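Local coordinates for alpha-14 giardin (Giardia lamblia, PDB 3CHJ), which binds calcium and phosphatidylserine as an annexin and may form a calcium-regulated structural link between the phospholipid bilayer and the underlying axoneme, at residues I35-P40 with M271-C276; K277-Y282 with L309-V314; N42-M47 with M77-R82. One frame throughout, in Å; residues are numbered along the deposited sequence.

Interactions 1 and 3 use successive helices, 31-38 and 41-55. Interactions 1 and 2 draw on the fourth-repeat range, at the end of helix 262-272 and the start of helix 279-287. Interaction 1 sits between the other two: its centre is about 10 Å from each of theirs, while theirs lie about 20 Å apart. All three are partly buried. Interaction 3 has four buried residues among its seven touching ones and no hydrogen bond across it. Interaction 2 has an inner tryptophan and lysine bonds toward the surface. Interaction 1 uses an arginine on backbone carbonyls. R37 of interaction 1 reaches E312 O of interaction 2, and R82 of interaction 3 reaches M271 O of interaction 1.

Interaction 1: I35-P40 with M271-C276; sequences IARSYP and MHFREC
The side chain of R274 is extended at first and then bends at chi3 (-74°), which turns its guanidinium to the carbonyls of A36 and Y39. F273 takes a rarer rotamer. Its CG stands between the backbone N and the carbonyl carbon (chi1 86°), which carries its ring to A36 and R37. Two weak hydrogen bonds join the segments. R274 NH2 donates to A36 O at 2.7 Å, and R274 NH1 donates to Y39 O at 3.0 Å. Both are clearly bent at the hydrogen. Each terminal nitrogen takes one carbonyl, A36 O in the last turn of helix 31-38 and Y39 O just after it. The positive group probably gains from lying at this end, where helix carbonyls point outward.

F273 packs beside it. Its CZ lies 3.5 Å above the plane of the R274 guanidinium, offset toward its rim, which backs one face of that group and probably limits its tilt. The same CZ is 4.0 Å from A36 O, which sits at the ring edge, in its plane. R37 CG makes an apolar contact, 4.2 Å from F273 CE1. The polar end of R37 works elsewhere: NH1 forms a salt bridge with E34 and NH2 bonds to E312 O. Around the contact, L44 and P41 of helix 41-55 touch R274, and L310 packs on F273.

R274 thus grips carbonyls at the C-terminal end of helix 31-38 from the loop after helix 262-272. This joins the start of the chain to the fourth-repeat range in the all-helical annexin fold.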
loop_
_atom_site.group_PDB
_atom_site.type_symbol
_atom_site.label_atom_id
_atom_site.label_comp_id
_atom_site.label_asym_id
_atom_site.label_seq_id
_atom_site.Cartn_x
_atom_site.Cartn_y
_atom_site.Cartn_z
ATOM N N ILE A 35 -15.310 4.856 -13.600
ATOM C CA ILE A 35 -16.299 4.545 -12.588
ATOM C C ILE A 35 -15.612 4.445 -11.196
ATOM O O ILE A 35 -16.081 5.003 -10.211
ATOM C CB ILE A 35 -17.076 3.261 -12.971
ATOM C CG1 ILE A 35 -18.017 3.545 -14.154
ATOM C CG2 ILE A 35 -17.891 2.743 -11.828
ATOM C CD1 ILE A 35 -18.553 2.267 -14.848
ATOM N N ALA A 36 -14.458 3.776 -11.132
ATOM C CA ALA A 36 -13.748 3.658 -9.856
ATOM C C ALA A 36 -13.324 5.000 -9.283
ATOM O O ALA A 36 -13.324 5.169 -8.061
ATOM C CB ALA A 36 -12.528 2.733 -9.983
ATOM N N ARG A 37 -12.960 5.928 -10.164
ATOM C CA ARG A 37 -12.483 7.253 -9.754
ATOM C C ARG A 37 -13.623 8.201 -9.382
ATOM O O ARG A 37 -13.387 9.212 -8.705
ATOM C CB ARG A 37 -11.686 7.894 -10.876
ATOM C CG ARG A 37 -10.411 7.196 -11.214
ATOM C CD ARG A 37 -9.822 7.836 -12.446
ATOM N NE ARG A 37 -9.030 9.037 -12.161
ATOM C CZ ARG A 37 -9.048 10.157 -12.884
ATOM N NH1 ARG A 37 -9.889 10.303 -13.907
ATOM N NH2 ARG A 37 -8.257 11.171 -12.548
ATOM N N SER A 38 -14.832 7.897 -9.870
ATOM C CA SER A 38 -15.978 8.831 -9.796
ATOM C C SER A 38 -16.888 8.634 -8.589
ATOM O O SER A 38 -17.671 9.531 -8.257
ATOM C CB SER A 38 -16.832 8.718 -11.066
ATOM O OG SER A 38 -16.118 9.186 -12.183
ATOM N N TYR A 39 -16.824 7.464 -7.955
ATOM C CA TYR A 39 -17.754 7.097 -6.876
ATOM C C TYR A 39 -17.013 6.560 -5.649
ATOM O O TYR A 39 -15.926 5.996 -5.791
ATOM C CB TYR A 39 -18.758 6.037 -7.345
ATOM C CG TYR A 39 -19.605 6.465 -8.516
ATOM C CD1 TYR A 39 -20.738 7.267 -8.325
ATOM C CD2 TYR A 39 -19.283 6.066 -9.813
ATOM C CE1 TYR A 39 -21.519 7.656 -9.411
ATOM C CE2 TYR A 39 -20.054 6.460 -10.901
ATOM C CZ TYR A 39 -21.170 7.252 -10.688
ATOM O OH TYR A 39 -21.921 7.635 -11.794
ATOM N N PRO A 40 -17.598 6.742 -4.450
ATOM C CA PRO A 40 -16.980 6.184 -3.244
ATOM C C PRO A 40 -17.047 4.651 -3.224
ATOM O O PRO A 40 -17.943 4.070 -3.824
ATOM C CB PRO A 40 -17.820 6.778 -2.105
ATOM C CG PRO A 40 -19.111 7.145 -2.717
ATOM C CD PRO A 40 -18.835 7.493 -4.150
ATOM N N MET A 271 -4.895 0.304 -3.121
ATOM C CA MET A 271 -4.835 0.763 -1.719
ATOM C C MET A 271 -4.706 2.267 -1.611
ATOM O O MET A 271 -5.200 2.863 -0.641
ATOM C CB MET A 271 -3.692 0.103 -0.937
ATOM C CG MET A 271 -3.917 -1.361 -0.676
ATOM S SD MET A 271 -2.698 -2.013 0.480
ATOM C CE MET A 271 -1.241 -2.132 -0.536
ATOM N N HIS A 272 -4.033 2.898 -2.579
ATOM C CA HIS A 272 -3.513 4.246 -2.336
ATOM C C HIS A 272 -3.883 5.319 -3.330
ATOM O O HIS A 272 -3.623 6.482 -3.081
ATOM C CB HIS A 272 -1.993 4.178 -2.168
ATOM C CG HIS A 272 -1.583 3.399 -0.965
ATOM N ND1 HIS A 272 -0.712 2.331 -1.016
ATOM C CD2 HIS A 272 -1.979 3.506 0.322
ATOM C CE1 HIS A 272 -0.564 1.837 0.204
ATOM N NE2 HIS A 272 -1.325 2.525 1.029
ATOM N N PHE A 273 -4.493 4.953 -4.460
ATOM C CA PHE A 273 -4.718 5.972 -5.496
ATOM C C PHE A 273 -5.627 7.118 -5.038
ATOM O O PHE A 273 -5.441 8.264 -5.448
ATOM C CB PHE A 273 -5.220 5.340 -6.805
ATOM C CG PHE A 273 -6.710 5.143 -6.861
ATOM C CD1 PHE A 273 -7.528 6.100 -7.457
ATOM C CD2 PHE A 273 -7.295 3.983 -6.360
ATOM C CE1 PHE A 273 -8.909 5.923 -7.532
ATOM C CE2 PHE A 273 -8.691 3.803 -6.430
ATOM C CZ PHE A 273 -9.487 4.789 -7.037
ATOM N N ARG A 274 -6.593 6.810 -4.180
ATOM C CA ARG A 274 -7.612 7.811 -3.844
ATOM C C ARG A 274 -7.050 8.861 -2.872
ATOM O O ARG A 274 -7.355 10.052 -2.972
ATOM C CB ARG A 274 -8.834 7.103 -3.265
ATOM C CG ARG A 274 -10.136 7.813 -3.547
ATOM C CD ARG A 274 -11.302 6.982 -3.043
ATOM N NE ARG A 274 -11.641 5.788 -3.840
ATOM C CZ ARG A 274 -12.543 5.788 -4.831
ATOM N NH1 ARG A 274 -13.157 6.921 -5.198
ATOM N NH2 ARG A 274 -12.840 4.661 -5.471
ATOM N N GLU A 275 -6.184 8.421 -1.971
ATOM C CA GLU A 275 -5.641 9.306 -0.940
ATOM C C GLU A 275 -4.323 9.974 -1.375
ATOM O O GLU A 275 -4.067 11.154 -1.065
ATOM C CB GLU A 275 -5.434 8.511 0.359
ATOM C CG GLU A 275 -6.691 7.812 0.909
ATOM C CD GLU A 275 -7.086 6.467 0.240
ATOM O OE1 GLU A 275 -8.228 6.034 0.556
ATOM O OE2 GLU A 275 -6.314 5.836 -0.556
ATOM N N CYS A 276 -3.499 9.240 -2.113
ATOM C CA CYS A 276 -2.125 9.663 -2.368
ATOM C C CYS A 276 -1.971 10.398 -3.703
ATOM O O CYS A 276 -1.200 9.980 -4.582
ATOM C CB CYS A 276 -1.177 8.460 -2.303
ATOM S SG CYS A 276 -1.005 7.729 -0.634
#

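Interaction 2: K277-Y282 with L309-V314; sequences KGCKYY and LLWEPV
The aromatic contact sets C279 SG over the six-membered ring of W311, 4.0 Å from its centroid and 15° off the normal. With SG anti to the backbone N (chi1 -180°), the sulfur is carried over the ring face. C279 CB also packs on W311 CZ3 at 3.4 Å. The indole NE1 bonds to T269 OG1 outside the contact, which helps to fix the ring's rotation.

The ionic contact is a salt bridge between K280 NZ and E312 OE2, 2.9 Å long. The lysine comes to the anti side of the carboxylate oxygen, 21° out of the carboxylate plane. The same NZ also pairs with D292 and bonds to K308 O, and its extended chain passes the backbone and CB of W311, with K280 CE 3.6 Å from W311 CB.

Among the hydrogen bonds, K277 NZ donates to V314 O at 2.7 Å, tilted from the carbonyl plane. One water donates to K277 O and W311 O and accepts from K280 N.

In simple packing, P313 CG sits 3.6 Å from K277 O.

A Cys sulfur-aromatic contact and water-bridged backbones join the start of helix 279-287 to the chain leaving helix 301-310 in this helical annexin fold.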
loop_
_atom_site.group_PDB
_atom_site.type_symbol
_atom_site.label_atom_id
_atom_site.label_comp_id
_atom_site.label_asym_id
_atom_site.label_seq_id
_atom_site.Cartn_x
_atom_site.Cartn_y
_atom_site.Cartn_z
ATOM N N LYS A 277 -2.663 11.522 -3.814
ATOM C CA LYS A 277 -2.726 12.274 -5.062
ATOM C C LYS A 277 -1.382 12.811 -5.534
ATOM O O LYS A 277 -1.159 12.942 -6.743
ATOM C CB LYS A 277 -3.749 13.401 -4.949
ATOM C CG LYS A 277 -5.157 12.869 -4.721
ATOM C CD LYS A 277 -6.194 13.980 -4.753
ATOM C CE LYS A 277 -7.568 13.428 -4.360
ATOM N NZ LYS A 277 -8.678 14.319 -4.806
ATOM N N GLY A 278 -0.477 13.079 -4.596
ATOM C CA GLY A 278 0.826 13.601 -4.983
ATOM C C GLY A 278 1.819 12.564 -5.491
ATOM O O GLY A 278 2.972 12.897 -5.775
ATOM N N CYS A 279 1.389 11.313 -5.635
ATOM C CA CYS A 279 2.305 10.256 -6.080
ATOM C C CYS A 279 3.117 10.614 -7.321
ATOM O O CYS A 279 4.362 10.478 -7.319
ATOM C CB CYS A 279 1.542 8.967 -6.331
ATOM S SG CYS A 279 2.605 7.590 -6.877
ATOM N N LYS A 280 2.443 11.037 -8.393
ATOM C CA LYS A 280 3.187 11.334 -9.632
ATOM C C LYS A 280 4.199 12.470 -9.459
ATOM O O LYS A 280 5.326 12.401 -9.987
ATOM C CB LYS A 280 2.251 11.622 -10.809
ATOM C CG LYS A 280 1.404 10.416 -11.242
ATOM C CD LYS A 280 0.767 10.675 -12.632
ATOM C CE LYS A 280 -0.203 9.553 -13.012
ATOM N NZ LYS A 280 -0.836 9.762 -14.378
ATOM N N TYR A 281 3.805 13.498 -8.719
ATOM C CA TYR A 281 4.714 14.601 -8.413
ATOM C C TYR A 281 5.983 14.128 -7.679
ATOM O O TYR A 281 7.105 14.437 -8.094
ATOM C CB TYR A 281 3.971 15.642 -7.590
ATOM C CG TYR A 281 4.856 16.732 -7.064
ATOM C CD1 TYR A 281 5.217 17.799 -7.872
ATOM C CD2 TYR A 281 5.350 16.670 -5.772
ATOM C CE1 TYR A 281 6.049 18.804 -7.379
ATOM C CE2 TYR A 281 6.185 17.659 -5.270
ATOM C CZ TYR A 281 6.523 18.721 -6.084
ATOM O OH TYR A 281 7.334 19.724 -5.577
ATOM N N TYR A 282 5.806 13.368 -6.601
ATOM C CA TYR A 282 6.972 12.909 -5.848
ATOM C C TYR A 282 7.774 11.899 -6.640
ATOM O O TYR A 282 8.987 11.858 -6.517
ATOM C CB TYR A 282 6.582 12.371 -4.465
ATOM C CG TYR A 282 6.156 13.493 -3.561
ATOM C CD1 TYR A 282 7.098 14.348 -2.989
ATOM C CD2 TYR A 282 4.799 13.732 -3.303
ATOM C CE1 TYR A 282 6.701 15.405 -2.173
ATOM C CE2 TYR A 282 4.390 14.788 -2.490
ATOM C CZ TYR A 282 5.343 15.621 -1.932
ATOM O OH TYR A 282 4.960 16.658 -1.122
ATOM N N LEU A 309 -4.155 6.331 -15.401
ATOM C CA LEU A 309 -5.375 7.076 -15.095
ATOM C C LEU A 309 -5.713 7.070 -13.598
ATOM O O LEU A 309 -6.111 8.084 -13.025
ATOM C CB LEU A 309 -6.548 6.503 -15.913
ATOM C CG LEU A 309 -7.886 7.229 -15.804
ATOM C CD1 LEU A 309 -7.737 8.708 -16.118
ATOM C CD2 LEU A 309 -8.874 6.562 -16.760
ATOM N N LEU A 310 -5.556 5.924 -12.942
ATOM C CA LEU A 310 -5.887 5.843 -11.514
ATOM C C LEU A 310 -5.024 6.773 -10.691
ATOM O O LEU A 310 -5.496 7.355 -9.708
ATOM C CB LEU A 310 -5.700 4.406 -11.011
ATOM C CG LEU A 310 -6.848 3.488 -11.443
ATOM C CD1 LEU A 310 -6.451 1.998 -11.265
ATOM C CD2 LEU A 310 -8.122 3.802 -10.687
ATOM N N TRP A 311 -3.765 6.926 -11.096
ATOM C CA TRP A 311 -2.842 7.773 -10.374
ATOM C C TRP A 311 -2.909 9.241 -10.789
ATOM O O TRP A 311 -2.172 10.077 -10.257
ATOM C CB TRP A 311 -1.425 7.214 -10.516
ATOM C CG TRP A 311 -1.177 6.074 -9.606
ATOM C CD1 TRP A 311 -0.966 4.762 -9.950
ATOM C CD2 TRP A 311 -1.088 6.140 -8.187
ATOM N NE1 TRP A 311 -0.758 4.004 -8.808
ATOM C CE2 TRP A 311 -0.822 4.834 -7.715
ATOM C CE3 TRP A 311 -1.233 7.177 -7.256
ATOM C CZ2 TRP A 311 -0.680 4.549 -6.359
ATOM C CZ3 TRP A 311 -1.095 6.893 -5.918
ATOM C CH2 TRP A 311 -0.821 5.594 -5.474
ATOM N N GLU A 312 -3.771 9.556 -11.749
ATOM C CA GLU A 312 -3.988 10.947 -12.083
ATOM C C GLU A 312 -4.878 11.552 -10.998
ATOM O O GLU A 312 -5.973 11.054 -10.732
ATOM C CB GLU A 312 -4.626 11.090 -13.467
ATOM C CG GLU A 312 -4.626 12.519 -13.983
ATOM C CD GLU A 312 -3.249 13.029 -14.433
ATOM O OE1 GLU A 312 -3.227 14.145 -14.982
ATOM O OE2 GLU A 312 -2.193 12.352 -14.270
ATOM N N PRO A 313 -4.410 12.624 -10.362
ATOM C CA PRO A 313 -5.205 13.264 -9.318
ATOM C C PRO A 313 -6.642 13.575 -9.770
ATOM O O PRO A 313 -6.856 14.164 -10.839
ATOM C CB PRO A 313 -4.441 14.571 -9.052
ATOM C CG PRO A 313 -3.043 14.266 -9.451
ATOM C CD PRO A 313 -3.125 13.314 -10.595
ATOM N N VAL A 314 -7.623 13.157 -8.972
ATOM C CA VAL A 314 -8.989 13.629 -9.178
ATOM C C VAL A 314 -9.042 14.999 -8.532
ATOM O O VAL A 314 -8.656 15.155 -7.367
ATOM C CB VAL A 314 -10.056 12.691 -8.577
ATOM C CG1 VAL A 314 -11.456 13.323 -8.670
ATOM C CG2 VAL A 314 -10.072 11.355 -9.309
HETATM O O HOH W 1 -0.419 10.886 -8.355
#

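Interaction 3: N42-M47 with M77-R82; sequences NQLRNM and MLYKPR
M47 CE lies over one face of the Y79 ring, a CH-pi contact with the methyl 4.1 Å from the ring centroid and offset toward the rim. Bends at chi2 (-84°) and chi3 (-63°) curl the methionine back to bring its methyl there. L44 packs beside the same tyrosine, CB to CB 4.1 Å, and its CD1 comes 3.6 Å from L78 O. R45 crosses P81 at about a right angle. A bend at chi3 (59°) lays its guanidinium against the proline, with P81 CG 3.3 Å above the guanidinium plane, offset toward its rim, and nearest to NH1 (3.4 Å). N42 OD1 meets P81 CG at 3.8 Å.

The next shell surrounds these groups. Y79 OH bonds to L32 O of helix 31-38, which probably helps to set the far end of the ring. I35 and Y39 pack on L44, while V15, V16 and V19 of helix 12-24 touch M47. A36 touches both L78 and Y79.

No hydrogen bond crosses between the segments. R45 N and Y79 O are 3.3 Å apart, but at a poor angle. Cohesion here therefore rests on van der Waals, CH-pi and guanidinium-face packing, with the polar tyrosine hydroxyl satisfied by a third helix.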
loop_
_atom_site.group_PDB
_atom_site.type_symbol
_atom_site.label_atom_id
_atom_site.label_comp_id
_atom_site.label_asym_id
_atom_site.label_seq_id
_atom_site.Cartn_x
_atom_site.Cartn_y
_atom_site.Cartn_z
ATOM N N ASN A 42 -18.047 2.396 -1.161
ATOM C CA ASN A 42 -19.261 1.727 -0.704
ATOM C C ASN A 42 -20.312 1.655 -1.797
ATOM O O ASN A 42 -21.038 0.667 -1.888
ATOM C CB ASN A 42 -19.820 2.371 0.572
ATOM C CG ASN A 42 -18.988 2.034 1.807
ATOM O OD1 ASN A 42 -18.518 0.895 1.987
ATOM N ND2 ASN A 42 -18.809 3.026 2.676
ATOM N N GLN A 43 -20.354 2.682 -2.636
ATOM C CA GLN A 43 -21.267 2.699 -3.780
ATOM C C GLN A 43 -20.801 1.740 -4.872
ATOM O O GLN A 43 -21.624 1.111 -5.547
ATOM C CB GLN A 43 -21.430 4.112 -4.348
ATOM C CG GLN A 43 -22.066 5.072 -3.353
ATOM C CD GLN A 43 -22.611 6.351 -3.975
ATOM O OE1 GLN A 43 -22.377 6.665 -5.143
ATOM N NE2 GLN A 43 -23.356 7.098 -3.173
ATOM N N LEU A 44 -19.485 1.638 -5.064
ATOM C CA LEU A 44 -18.948 0.672 -6.029
ATOM C C LEU A 44 -19.260 -0.764 -5.606
ATOM O O LEU A 44 -19.595 -1.607 -6.441
ATOM C CB LEU A 44 -17.443 0.883 -6.201
ATOM C CG LEU A 44 -17.019 2.248 -6.761
ATOM C CD1 LEU A 44 -15.495 2.473 -6.625
ATOM C CD2 LEU A 44 -17.473 2.434 -8.225
ATOM N N ARG A 45 -19.147 -1.047 -4.307
ATOM C CA ARG A 45 -19.541 -2.356 -3.814
ATOM C C ARG A 45 -21.039 -2.587 -3.992
ATOM O O ARG A 45 -21.438 -3.682 -4.370
ATOM C CB ARG A 45 -19.119 -2.587 -2.364
ATOM C CG ARG A 45 -19.481 -4.000 -1.879
ATOM C CD ARG A 45 -19.193 -4.195 -0.406
ATOM N NE ARG A 45 -19.941 -3.249 0.423
ATOM C CZ ARG A 45 -19.824 -3.164 1.745
ATOM N NH1 ARG A 45 -18.987 -3.963 2.387
ATOM N NH2 ARG A 45 -20.539 -2.275 2.418
ATOM N N ASN A 46 -21.854 -1.564 -3.743
ATOM C CA ASN A 46 -23.290 -1.730 -3.961
ATOM C C ASN A 46 -23.589 -2.064 -5.413
ATOM O O ASN A 46 -24.384 -2.969 -5.699
ATOM C CB ASN A 46 -24.085 -0.494 -3.539
ATOM C CG ASN A 46 -25.590 -0.688 -3.746
ATOM O OD1 ASN A 46 -26.224 0.053 -4.497
ATOM N ND2 ASN A 46 -26.148 -1.731 -3.120
ATOM N N MET A 47 -22.935 -1.338 -6.319
ATOM C CA MET A 47 -23.075 -1.567 -7.752
ATOM C C MET A 47 -22.653 -2.988 -8.135
ATOM O O MET A 47 -23.327 -3.645 -8.933
ATOM C CB MET A 47 -22.279 -0.514 -8.532
ATOM C CG MET A 47 -22.417 -0.590 -10.048
ATOM S SD MET A 47 -21.279 -1.779 -10.748
ATOM C CE MET A 47 -19.694 -1.039 -10.300
ATOM N N MET A 77 -10.360 -5.179 -7.264
ATOM C CA MET A 77 -9.797 -4.545 -6.061
ATOM C C MET A 77 -10.391 -3.156 -5.870
ATOM O O MET A 77 -10.530 -2.676 -4.731
ATOM C CB MET A 77 -8.281 -4.426 -6.165
ATOM C CG MET A 77 -7.500 -5.728 -6.048
ATOM S SD MET A 77 -5.737 -5.294 -5.877
ATOM C CE MET A 77 -4.940 -6.894 -6.168
ATOM N N LEU A 78 -10.723 -2.506 -6.976
ATOM C CA LEU A 78 -11.179 -1.113 -6.917
ATOM C C LEU A 78 -12.595 -1.003 -6.420
ATOM O O LEU A 78 -12.971 0.047 -5.875
ATOM C CB LEU A 78 -11.073 -0.446 -8.291
ATOM C CG LEU A 78 -9.669 -0.316 -8.877
ATOM C CD1 LEU A 78 -9.774 0.167 -10.321
ATOM C CD2 LEU A 78 -8.796 0.630 -8.026
ATOM N N TYR A 79 -13.394 -2.052 -6.593
ATOM C CA TYR A 79 -14.827 -1.923 -6.290
ATOM C C TYR A 79 -15.151 -2.418 -4.869
ATOM O O TYR A 79 -16.291 -2.752 -4.556
ATOM C CB TYR A 79 -15.688 -2.621 -7.364
ATOM C CG TYR A 79 -15.622 -2.045 -8.780
ATOM C CD1 TYR A 79 -15.015 -0.817 -9.061
ATOM C CD2 TYR A 79 -16.231 -2.715 -9.832
ATOM C CE1 TYR A 79 -14.981 -0.302 -10.357
ATOM C CE2 TYR A 79 -16.195 -2.225 -11.128
ATOM C CZ TYR A 79 -15.590 -1.006 -11.392
ATOM O OH TYR A 79 -15.561 -0.527 -12.696
ATOM N N LYS A 80 -14.127 -2.469 -4.023
ATOM C CA LYS A 80 -14.242 -3.007 -2.667
ATOM C C LYS A 80 -14.045 -1.890 -1.665
ATOM O O LYS A 80 -13.241 -1.000 -1.896
ATOM C CB LYS A 80 -13.127 -4.038 -2.411
ATOM C CG LYS A 80 -13.420 -5.388 -2.955
ATOM C CD LYS A 80 -12.224 -6.276 -2.907
ATOM C CE LYS A 80 -12.485 -7.468 -3.801
ATOM N NZ LYS A 80 -13.728 -8.195 -3.423
ATOM N N PRO A 81 -14.731 -1.968 -0.512
ATOM C CA PRO A 81 -14.300 -1.084 0.562
ATOM C C PRO A 81 -12.840 -1.382 0.967
ATOM O O PRO A 81 -12.416 -2.532 0.937
ATOM C CB PRO A 81 -15.242 -1.457 1.714
ATOM C CG PRO A 81 -16.412 -2.106 1.055
ATOM C CD PRO A 81 -15.858 -2.831 -0.115
ATOM N N ARG A 82 -12.118 -0.341 1.363
ATOM C CA ARG A 82 -10.696 -0.420 1.737
ATOM C C ARG A 82 -10.382 -1.533 2.742
ATOM O O ARG A 82 -9.483 -2.363 2.534
ATOM C CB ARG A 82 -10.274 0.933 2.308
ATOM C CG ARG A 82 -8.940 0.962 3.019
ATOM C CD ARG A 82 -8.664 2.356 3.573
ATOM N NE ARG A 82 -7.228 2.625 3.635
ATOM C CZ ARG A 82 -6.442 2.650 2.561
ATOM N NH1 ARG A 82 -6.956 2.419 1.360
ATOM N NH2 ARG A 82 -5.149 2.893 2.681
#